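Local atomic coordinates of 5' nucleotidase family protein (Staphylococcus aureus subsp. aureus, PDB entry 4Q7F), a protein that belongs to the 5' nucleotidase family and pairs a two-metal calcineurin-like phosphoesterase domain with a C-terminal domain of the 5'-nucleotidase kind. Residues D72-S77 and P117-T122; G105-H110 and Y128-A133; C132-E137 and I160-Q165. One frame throughout, in Å; residues are numbered along the deposited sequence.

Interaction 1 (D72-S77 and P117-T122). With MN (manganese (II) ion), chain C; MG (magnesium ion), chain B.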
loop_
_atom_site.group_PDB
_atom_site.type_symbol
_atom_site.label_atom_id
_atom_site.label_comp_id
_atom_site.label_asym_id
_atom_site.label_seq_id
_atom_site.Cartn_x
_atom_site.Cartn_y
_atom_site.Cartn_z
ATOM N N ASP A 72 7.546 3.396 -0.695
ATOM C CA ASP A 72 6.358 3.153 -1.520
ATOM C C ASP A 72 6.332 4.153 -2.643
ATOM O O ASP A 72 5.345 4.881 -2.840
ATOM C CB ASP A 72 5.051 3.152 -0.709
ATOM C CG ASP A 72 4.767 1.798 -0.053
ATOM O OD1 ASP A 72 5.631 0.888 -0.147
ATOM O OD2 ASP A 72 3.687 1.649 0.562
ATOM N N PHE A 73 7.423 4.163 -3.394
ATOM C CA PHE A 73 7.582 5.067 -4.515
ATOM C C PHE A 73 7.645 4.372 -5.869
ATOM O O PHE A 73 7.513 5.013 -6.905
ATOM C CB PHE A 73 8.871 5.899 -4.363
ATOM C CG PHE A 73 10.151 5.098 -4.451
ATOM C CD1 PHE A 73 10.773 4.885 -5.673
ATOM C CD2 PHE A 73 10.735 4.572 -3.317
ATOM C CE1 PHE A 73 11.931 4.162 -5.753
ATOM C CE2 PHE A 73 11.911 3.868 -3.388
ATOM C CZ PHE A 73 12.508 3.651 -4.612
ATOM N N LEU A 74 7.816 3.070 -5.877
ATOM C CA LEU A 74 8.037 2.351 -7.138
ATOM C C LEU A 74 6.806 1.677 -7.709
ATOM O O LEU A 74 6.799 1.267 -8.862
ATOM C CB LEU A 74 9.172 1.353 -6.893
ATOM C CG LEU A 74 9.851 0.645 -8.047
ATOM C CD1 LEU A 74 10.460 1.640 -9.021
ATOM C CD2 LEU A 74 10.921 -0.262 -7.443
ATOM N N GLN A 75 5.754 1.582 -6.910
ATOM C CA GLN A 75 4.506 0.945 -7.329
ATOM C C GLN A 75 3.320 1.752 -6.822
ATOM O O GLN A 75 3.415 2.442 -5.806
ATOM C CB GLN A 75 4.442 -0.474 -6.741
ATOM C CG GLN A 75 3.209 -1.313 -7.114
ATOM C CD GLN A 75 1.950 -0.961 -6.326
ATOM O OE1 GLN A 75 2.013 -0.388 -5.233
ATOM N NE2 GLN A 75 0.792 -1.318 -6.878
ATOM N N GLY A 76 2.200 1.677 -7.535
ATOM C CA GLY A 76 1.001 2.289 -7.043
ATOM C C GLY A 76 0.059 2.836 -8.065
ATOM O O GLY A 76 -1.113 2.566 -8.011
ATOM N N SER A 77 0.576 3.584 -9.021
ATOM C CA SER A 77 -0.279 4.252 -9.967
ATOM C C SER A 77 -0.216 3.600 -11.334
ATOM O O SER A 77 0.661 2.796 -11.581
ATOM C CB SER A 77 0.195 5.692 -10.104
ATOM O OG SER A 77 1.392 5.753 -10.870
ATOM N N PRO A 117 15.404 -7.911 -8.723
ATOM C CA PRO A 117 16.261 -7.294 -9.734
ATOM C C PRO A 117 15.759 -5.919 -10.194
ATOM O O PRO A 117 16.563 -5.014 -10.436
ATOM C CB PRO A 117 16.228 -8.295 -10.903
ATOM C CG PRO A 117 15.875 -9.588 -10.289
ATOM C CD PRO A 117 14.968 -9.260 -9.128
ATOM N N TYR A 118 14.449 -5.770 -10.329
ATOM C CA TYR A 118 13.864 -4.497 -10.710
ATOM C C TYR A 118 14.201 -3.455 -9.621
ATOM O O TYR A 118 14.664 -2.371 -9.930
ATOM C CB TYR A 118 12.367 -4.649 -10.898
ATOM C CG TYR A 118 11.663 -3.423 -11.425
ATOM C CD1 TYR A 118 11.645 -3.133 -12.792
ATOM C CD2 TYR A 118 10.977 -2.581 -10.569
ATOM C CE1 TYR A 118 10.976 -2.019 -13.268
ATOM C CE2 TYR A 118 10.300 -1.491 -11.035
ATOM C CZ TYR A 118 10.308 -1.204 -12.379
ATOM O OH TYR A 118 9.625 -0.093 -12.811
ATOM N N LEU A 119 14.047 -3.836 -8.350
ATOM C CA LEU A 119 14.368 -2.940 -7.233
ATOM C C LEU A 119 15.856 -2.573 -7.208
ATOM O O LEU A 119 16.212 -1.386 -7.142
ATOM C CB LEU A 119 13.968 -3.565 -5.904
ATOM C CG LEU A 119 14.293 -2.735 -4.658
ATOM C CD1 LEU A 119 13.686 -1.335 -4.752
ATOM C CD2 LEU A 119 13.829 -3.439 -3.397
ATOM N N LYS A 120 16.722 -3.587 -7.278
ATOM C CA LYS A 120 18.162 -3.349 -7.248
ATOM C C LYS A 120 18.589 -2.402 -8.369
ATOM O O LYS A 120 19.378 -1.475 -8.133
ATOM C CB LYS A 120 18.956 -4.658 -7.317
ATOM C CG LYS A 120 18.844 -5.550 -6.078
ATOM C CD LYS A 120 19.814 -6.714 -6.184
ATOM C CE LYS A 120 19.787 -7.603 -4.954
ATOM N NZ LYS A 120 20.660 -8.808 -5.120
ATOM N N ASP A 121 18.098 -2.647 -9.588
ATOM C CA ASP A 121 18.391 -1.769 -10.735
ATOM C C ASP A 121 17.940 -0.316 -10.445
ATOM O O ASP A 121 18.620 0.657 -10.801
ATOM C CB ASP A 121 17.677 -2.278 -11.981
ATOM C CG ASP A 121 17.887 -1.385 -13.170
ATOM O OD1 ASP A 121 19.037 -1.295 -13.645
ATOM O OD2 ASP A 121 16.892 -0.764 -13.644
ATOM N N THR A 122 16.769 -0.185 -9.830
ATOM C CA THR A 122 16.226 1.110 -9.456
ATOM C C THR A 122 17.174 1.831 -8.476
ATOM O O THR A 122 17.595 3.001 -8.717
ATOM C CB THR A 122 14.799 0.944 -8.868
ATOM O OG1 THR A 122 13.920 0.494 -9.905
ATOM C CG2 THR A 122 14.262 2.233 -8.318
HETATM MN MN MN C . 1.859 2.801 0.787
HETATM MG MG MG B . 3.622 0.567 2.573
HETATM O O HOH W 1 7.381 0.929 -11.514
HETATM O O HOH W 2 1.407 1.205 2.326
HETATM O O HOH W 3 0.263 1.107 0.054
#
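Leu74 packs against Tyr118, Leu119 and Thr122 on one side of helix 116-125. The contact is mainly apolar. Leu74 CG lies 3.7 Å from Tyr118 CE2, at the edge of the ring and near its plane. The two methyls then part: Leu74 CD2 meets Leu119 CD1 at 4.0 Å, and Leu74 CD1 meets Thr122 OG1 at 3.8 Å. Leu74 holds CG anti to its backbone nitrogen (chi1 -167°), which sends the isobutyl group toward the helix. Phe73 adds a second, smaller touch. Its CE1 edge comes 4.0 Å from Thr122 CG2, near the ring plane.

No direct hydrogen bond crosses between the segments. One water does the polar work: it donates to Leu74 O at 2.7 Å and also bonds Tyr118 OH at 2.8 Å. Thr122 turns its hydroxyl back on its own helix, where OG1 donates to Tyr118 O from above the carbonyl plane. Thr122 N reaches that oxygen from the opposite face. The stronger polar partner of this hydroxyl is Ser90, outside the two segments.

Two residues before Leu74, Asp72 turns to the metals and takes no part in the helix contact. Asp72 OD2 bridges manganese, at 2.2 Å, and magnesium, at 2.3 Å. Asp27, His29 and His249 also bind the manganese, while Asn109, His207 and His247 bind the magnesium.

The 72-77 loop runs from strand 65-69 to helix 78-85, as the metal-bearing loops of calcineurin-like phosphoesterases follow their strands. Helix 116-125 packs against it, and helix 91-99 brings Leu93 onto Leu74 and Val94 onto Thr122.

Interaction 2 (G105-H110 and Y128-A133). With MG (magnesium ion), chain B; 3D1 ((2R,3S,5R)-5-(6-amino-9H-purin-9-yl)-tetrahydro-2-(hydroxymethyl)furan-3-ol), chain D.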
loop_
_atom_site.group_PDB
_atom_site.type_symbol
_atom_site.label_atom_id
_atom_site.label_comp_id
_atom_site.label_asym_id
_atom_site.label_seq_id
_atom_site.Cartn_x
_atom_site.Cartn_y
_atom_site.Cartn_z
ATOM N N GLY A 105 16.426 8.374 1.019
ATOM C CA GLY A 105 15.129 7.710 1.142
ATOM C C GLY A 105 15.190 6.388 1.864
ATOM O O GLY A 105 16.250 5.979 2.381
ATOM N N THR A 106 14.024 5.741 1.932
ATOM C CA THR A 106 13.855 4.461 2.550
ATOM C C THR A 106 13.044 3.529 1.622
ATOM O O THR A 106 12.466 3.968 0.597
ATOM C CB THR A 106 13.077 4.574 3.882
ATOM O OG1 THR A 106 11.778 5.107 3.634
ATOM C CG2 THR A 106 13.828 5.454 4.868
ATOM N N LEU A 107 12.991 2.258 2.003
ATOM C CA LEU A 107 12.271 1.254 1.257
ATOM C C LEU A 107 10.951 0.977 1.895
ATOM O O LEU A 107 10.858 0.822 3.118
ATOM C CB LEU A 107 13.040 -0.068 1.231
ATOM C CG LEU A 107 14.349 -0.152 0.473
ATOM C CD1 LEU A 107 14.971 -1.502 0.744
ATOM C CD2 LEU A 107 14.130 0.074 -1.018
ATOM N N GLY A 108 9.924 0.930 1.051
ATOM C CA GLY A 108 8.588 0.547 1.469
ATOM C C GLY A 108 8.333 -0.867 0.965
ATOM O O GLY A 108 9.109 -1.396 0.164
ATOM N N ASN A 109 7.257 -1.507 1.444
ATOM C CA ASN A 109 6.962 -2.852 1.012
ATOM C C ASN A 109 6.699 -3.010 -0.483
ATOM O O ASN A 109 7.044 -4.038 -1.065
ATOM C CB ASN A 109 5.780 -3.456 1.801
ATOM C CG ASN A 109 4.521 -2.616 1.704
ATOM O OD1 ASN A 109 4.469 -1.495 2.218
ATOM N ND2 ASN A 109 3.480 -3.179 1.105
ATOM N N HIS A 110 6.072 -2.016 -1.095
ATOM C CA HIS A 110 5.752 -2.058 -2.524
ATOM C C HIS A 110 6.951 -1.944 -3.445
ATOM O O HIS A 110 6.842 -2.201 -4.646
ATOM C CB HIS A 110 4.629 -1.055 -2.856
ATOM C CG HIS A 110 3.339 -1.395 -2.189
ATOM N ND1 HIS A 110 2.528 -2.412 -2.639
ATOM C CD2 HIS A 110 2.744 -0.909 -1.071
ATOM C CE1 HIS A 110 1.476 -2.520 -1.848
ATOM N NE2 HIS A 110 1.597 -1.638 -0.873
ATOM N N TYR A 128 20.820 9.275 -5.033
ATOM C CA TYR A 128 20.910 9.459 -3.599
ATOM C C TYR A 128 20.739 8.077 -2.967
ATOM O O TYR A 128 20.182 7.194 -3.588
ATOM C CB TYR A 128 19.835 10.417 -3.083
ATOM C CG TYR A 128 18.430 10.004 -3.456
ATOM C CD1 TYR A 128 17.712 9.096 -2.681
ATOM C CD2 TYR A 128 17.835 10.507 -4.587
ATOM C CE1 TYR A 128 16.433 8.716 -3.026
ATOM C CE2 TYR A 128 16.562 10.134 -4.950
ATOM C CZ TYR A 128 15.867 9.238 -4.159
ATOM O OH TYR A 128 14.613 8.894 -4.536
ATOM N N PRO A 129 21.226 7.894 -1.731
ATOM C CA PRO A 129 21.132 6.604 -1.071
ATOM C C PRO A 129 19.775 6.270 -0.495
ATOM O O PRO A 129 19.041 7.152 -0.059
ATOM C CB PRO A 129 22.121 6.728 0.090
ATOM C CG PRO A 129 22.167 8.174 0.383
ATOM C CD PRO A 129 22.076 8.831 -0.976
ATOM N N VAL A 130 19.461 4.982 -0.489
ATOM C CA VAL A 130 18.229 4.491 0.124
ATOM C C VAL A 130 18.683 3.748 1.378
ATOM O O VAL A 130 19.486 2.818 1.300
ATOM C CB VAL A 130 17.413 3.624 -0.842
ATOM C CG1 VAL A 130 16.262 2.933 -0.102
ATOM C CG2 VAL A 130 16.866 4.488 -1.970
ATOM N N LEU A 131 18.186 4.179 2.536
ATOM C CA LEU A 131 18.656 3.635 3.805
ATOM C C LEU A 131 17.686 2.609 4.371
ATOM O O LEU A 131 16.518 2.919 4.576
ATOM C CB LEU A 131 18.857 4.772 4.809
ATOM C CG LEU A 131 19.874 5.853 4.386
ATOM C CD1 LEU A 131 19.833 7.008 5.378
ATOM C CD2 LEU A 131 21.281 5.291 4.287
ATOM N N CYS A 132 18.178 1.390 4.588
ATOM C CA CYS A 132 17.360 0.303 5.179
ATOM C C CYS A 132 18.250 -0.560 6.054
ATOM O O CYS A 132 19.001 -1.398 5.554
ATOM C CB CYS A 132 16.711 -0.542 4.103
ATOM S SG CYS A 132 15.649 -1.824 4.810
ATOM N N ALA A 133 18.163 -0.362 7.366
ATOM C CA ALA A 133 19.009 -1.103 8.302
ATOM C C ALA A 133 18.470 -2.466 8.767
ATOM O O ALA A 133 19.214 -3.274 9.353
ATOM C CB ALA A 133 19.299 -0.222 9.516
HETATM MG MG MG B . 3.622 0.567 2.573
HETATM O "O5'" 3D1 D . -0.769 -3.442 4.882
HETATM C "C5'" 3D1 D . -1.119 -3.980 3.610
HETATM C "C4'" 3D1 D . -0.339 -3.289 2.504
HETATM O "O4'" 3D1 D . -0.542 -4.057 1.326
HETATM C "C1'" 3D1 D . -1.323 -3.350 0.359
HETATM N N9 3D1 D . -2.317 -4.280 -0.243
HETATM C C4 3D1 D . -2.008 -5.063 -1.268
HETATM N N3 3D1 D . -0.881 -5.250 -1.992
HETATM C C2 3D1 D . -0.860 -6.138 -3.003
HETATM N N1 3D1 D . -1.939 -6.894 -3.343
HETATM C C6 3D1 D . -3.124 -6.804 -2.697
HETATM N N6 3D1 D . -4.178 -7.582 -3.069
HETATM C C5 3D1 D . -3.214 -5.853 -1.568
HETATM N N7 3D1 D . -4.158 -5.456 -0.689
HETATM C C8 3D1 D . -3.607 -4.514 0.118
HETATM C "C2'" 3D1 D . -1.881 -2.122 1.064
HETATM C "C3'" 3D1 D . -0.821 -1.894 2.126
HETATM O "O3'" 3D1 D . 0.261 -1.141 1.536
HETATM O O HOH W 4 14.309 1.427 4.492
HETATM O O HOH W 2 1.407 1.205 2.326
#
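A single beta bridge, Gly105 with Val130, ties the chain after helix 116-125 to the short edge strand 104-105 of the calcineurin-like phosphoesterase fold. The loop that follows this strand carries Asn109 and His110 to the metal and ligand site. Two backbone hydrogen bonds make the bridge. Gly105 N donates to Pro129 O at 3.1 Å, in the carbonyl plane. Leu131 N donates to Gly105 O at 2.6 Å, a nearly straight bond of 174° at the hydrogen. Val130 CA adds a C-H contact to Gly105 O. The Tyr128 ring packs beside Gly105.

Beyond the bridge the backbones part, and water 4 fills in: it accepts from Leu107 N and donates to Leu131 O. Side chains close the rest. Leu107 and Val130 cross at about a right angle, with Leu107 CG 3.7 Å from Val130 CG1. Val130 CG1 stands anti to its backbone nitrogen (chi1 170°), the setting that aims it at the leucine. Leu107 CD1 meets Cys132 CB at 3.9 Å. The CB of Thr106 points away overall, yet Thr106 CG2 still touches Leu131 O; its hydroxyl bonds Asn70. Leu119 and Leu123 of helix 116-125 pack on Leu107 and Val130.

At the far end of the loop, Asn109 OD1 binds the magnesium ion at 2.3 Å, with Asp72, His207, His247 and water 2 as further ligands. ND1 of His110 is bonded to Asn113 OD1. His110 NE2 forms a hydrogen bond of 2.8 Å with O3' of the bound 3D1; this oxygen lies at the ring edge, near the ring plane.

Interaction 3 (C132-E137 and I160-Q165)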
loop_
_atom_site.group_PDB
_atom_site.type_symbol
_atom_site.label_atom_id
_atom_site.label_comp_id
_atom_site.label_asym_id
_atom_site.label_seq_id
_atom_site.Cartn_x
_atom_site.Cartn_y
_atom_site.Cartn_z
ATOM N N CYS A 132 18.178 1.390 4.588
ATOM C CA CYS A 132 17.360 0.303 5.179
ATOM C C CYS A 132 18.250 -0.560 6.054
ATOM O O CYS A 132 19.001 -1.398 5.554
ATOM C CB CYS A 132 16.711 -0.542 4.103
ATOM S SG CYS A 132 15.649 -1.824 4.810
ATOM N N ALA A 133 18.163 -0.362 7.366
ATOM C CA ALA A 133 19.009 -1.103 8.302
ATOM C C ALA A 133 18.470 -2.466 8.767
ATOM O O ALA A 133 19.214 -3.274 9.353
ATOM C CB ALA A 133 19.299 -0.222 9.516
ATOM N N ASN A 134 17.208 -2.762 8.485
ATOM C CA ASN A 134 16.638 -4.007 8.995
ATOM C C ASN A 134 16.213 -5.074 7.979
ATOM O O ASN A 134 15.536 -6.049 8.337
ATOM C CB ASN A 134 15.488 -3.676 9.944
ATOM C CG ASN A 134 14.292 -3.095 9.234
ATOM O OD1 ASN A 134 14.433 -2.348 8.280
ATOM N ND2 ASN A 134 13.100 -3.453 9.693
ATOM N N ILE A 135 16.596 -4.914 6.719
ATOM C CA ILE A 135 16.297 -5.921 5.704
ATOM C C ILE A 135 17.632 -6.403 5.200
ATOM O O ILE A 135 18.418 -5.623 4.620
ATOM C CB ILE A 135 15.467 -5.387 4.526
ATOM C CG1 ILE A 135 14.082 -4.970 5.004
ATOM C CG2 ILE A 135 15.342 -6.451 3.443
ATOM C CD1 ILE A 135 13.156 -4.478 3.908
ATOM N N TYR A 136 17.915 -7.674 5.445
ATOM C CA TYR A 136 19.180 -8.268 5.031
ATOM C C TYR A 136 19.042 -9.161 3.818
ATOM O O TYR A 136 18.023 -9.869 3.641
ATOM C CB TYR A 136 19.777 -9.088 6.179
ATOM C CG TYR A 136 20.535 -8.294 7.222
ATOM C CD1 TYR A 136 19.921 -7.290 7.967
ATOM C CD2 TYR A 136 21.864 -8.595 7.505
ATOM C CE1 TYR A 136 20.629 -6.577 8.933
ATOM C CE2 TYR A 136 22.567 -7.906 8.478
ATOM C CZ TYR A 136 21.951 -6.900 9.188
ATOM O OH TYR A 136 22.680 -6.223 10.151
ATOM N N GLU A 137 20.067 -9.123 2.983
ATOM C CA GLU A 137 20.168 -10.006 1.842
ATOM C C GLU A 137 21.405 -10.850 2.164
ATOM O O GLU A 137 22.530 -10.338 2.199
ATOM C CB GLU A 137 20.356 -9.227 0.563
ATOM C CG GLU A 137 20.441 -10.117 -0.659
ATOM C CD GLU A 137 20.820 -9.357 -1.910
ATOM O OE1 GLU A 137 21.564 -8.360 -1.830
ATOM O OE2 GLU A 137 20.409 -9.791 -2.989
ATOM N N ILE A 160 18.637 6.928 10.590
ATOM C CA ILE A 160 18.515 5.503 10.403
ATOM C C ILE A 160 17.222 5.208 9.651
ATOM O O ILE A 160 16.163 5.717 10.015
ATOM C CB ILE A 160 18.568 4.720 11.736
ATOM C CG1 ILE A 160 18.472 3.219 11.457
ATOM C CG2 ILE A 160 17.456 5.148 12.689
ATOM C CD1 ILE A 160 18.746 2.352 12.682
ATOM N N GLY A 161 17.338 4.402 8.591
ATOM C CA GLY A 161 16.206 3.978 7.770
ATOM C C GLY A 161 15.750 2.574 8.142
ATOM O O GLY A 161 16.552 1.649 8.273
ATOM N N LEU A 162 14.450 2.422 8.312
ATOM C CA LEU A 162 13.850 1.160 8.710
ATOM C C LEU A 162 12.593 0.910 7.925
ATOM O O LEU A 162 11.920 1.856 7.491
ATOM C CB LEU A 162 13.516 1.196 10.197
ATOM C CG LEU A 162 14.737 1.237 11.109
ATOM C CD1 LEU A 162 14.403 1.716 12.520
ATOM C CD2 LEU A 162 15.420 -0.121 11.115
ATOM N N THR A 163 12.271 -0.372 7.763
ATOM C CA THR A 163 11.116 -0.787 6.985
ATOM C C THR A 163 10.261 -1.819 7.745
ATOM O O THR A 163 10.769 -2.660 8.492
ATOM C CB THR A 163 11.588 -1.406 5.648
ATOM O OG1 THR A 163 12.356 -0.441 4.891
ATOM C CG2 THR A 163 10.407 -1.855 4.820
ATOM N N THR A 164 8.960 -1.733 7.578
ATOM C CA THR A 164 8.049 -2.744 8.190
ATOM C C THR A 164 8.556 -4.179 7.929
ATOM O O THR A 164 8.878 -4.568 6.788
ATOM C CB THR A 164 6.607 -2.568 7.693
ATOM O OG1 THR A 164 5.754 -3.604 8.253
ATOM C CG2 THR A 164 6.551 -2.619 6.165
ATOM N N GLN A 165 8.630 -4.968 8.997
ATOM C CA GLN A 165 9.111 -6.343 8.905
ATOM C C GLN A 165 8.082 -7.293 8.296
ATOM O O GLN A 165 8.428 -8.406 7.950
ATOM C CB GLN A 165 9.449 -6.874 10.308
ATOM C CG GLN A 165 8.228 -7.056 11.212
ATOM C CD GLN A 165 8.596 -7.362 12.650
ATOM O OE1 GLN A 165 9.500 -8.134 12.911
ATOM N NE2 GLN A 165 7.877 -6.766 13.592
#
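Asn134 grips the backbone of Thr163 with both ends of its amide. Asn134 ND2 donates to Thr163 O at 2.7 Å, along a lone pair and in the carbonyl plane. This bond is almost straight (175°), and the acceptor also lies in the amide plane of the asparagine. Asn134 OD1 accepts from Thr163 N at 3.0 Å, with that donor tilted 24° from the carbonyl plane of the Asn134 amide. The side chain thus pairs with strand 155-163 much as a neighbouring backbone would. Its CG sits between the backbone nitrogen and the carbonyl carbon (chi1 69°), a turn that sets the amide against the strand. One step back, Ala133 N donates to Gly161 O at 2.7 Å.

Apolar groups flank these bonds. Leu162 crosses Asn134 at about a right angle, and Leu162 CD2 touches Asn134 CG at 3.7 Å. Ala133 CB rests 4.0 Å from Ile160 CG1. Ile135 CD1 packs on Thr163 CB at 3.9 Å. The Thr163 hydroxyl bonds Leu107 O.

Further out, His182 O takes a second hydrogen bond from Asn134 ND2, and the backbones of Asn134 and His182 also bond. Ile187 of helix 184-198 packs on Ala133 and Asn134.

The contact joins the chain leading into strand 135-137, the middle strand of the small sheet, to strand 155-163 of the six-stranded sheet. All its touching residues are buried, and the amide supplies partners for the backbone N and O of Thr163 there. Gripped at both ends, the amide would be held against rotation.

All three contacts are essentially buried and lie in the phosphoesterase part of the chain, but their chemistry differs. Interaction 1 sets leucine and ring against a helix and leaves its polar share to one water; the metals are bound by Asp72 beside it. Interaction 2 relies on backbone bonds at a sheet edge, interaction 3 on a side-chain amide beside one backbone bond. Interactions 1 and 2 meet at the magnesium ion, where Asp72 OD1 probably bonds His110 N. Interactions 2 and 3 share Cys132 and Ala133, and lie about 8 Å apart between centres. Leu107 O of interaction 2 and Thr163 OG1 of interaction 3 probably form a further hydrogen bond between them.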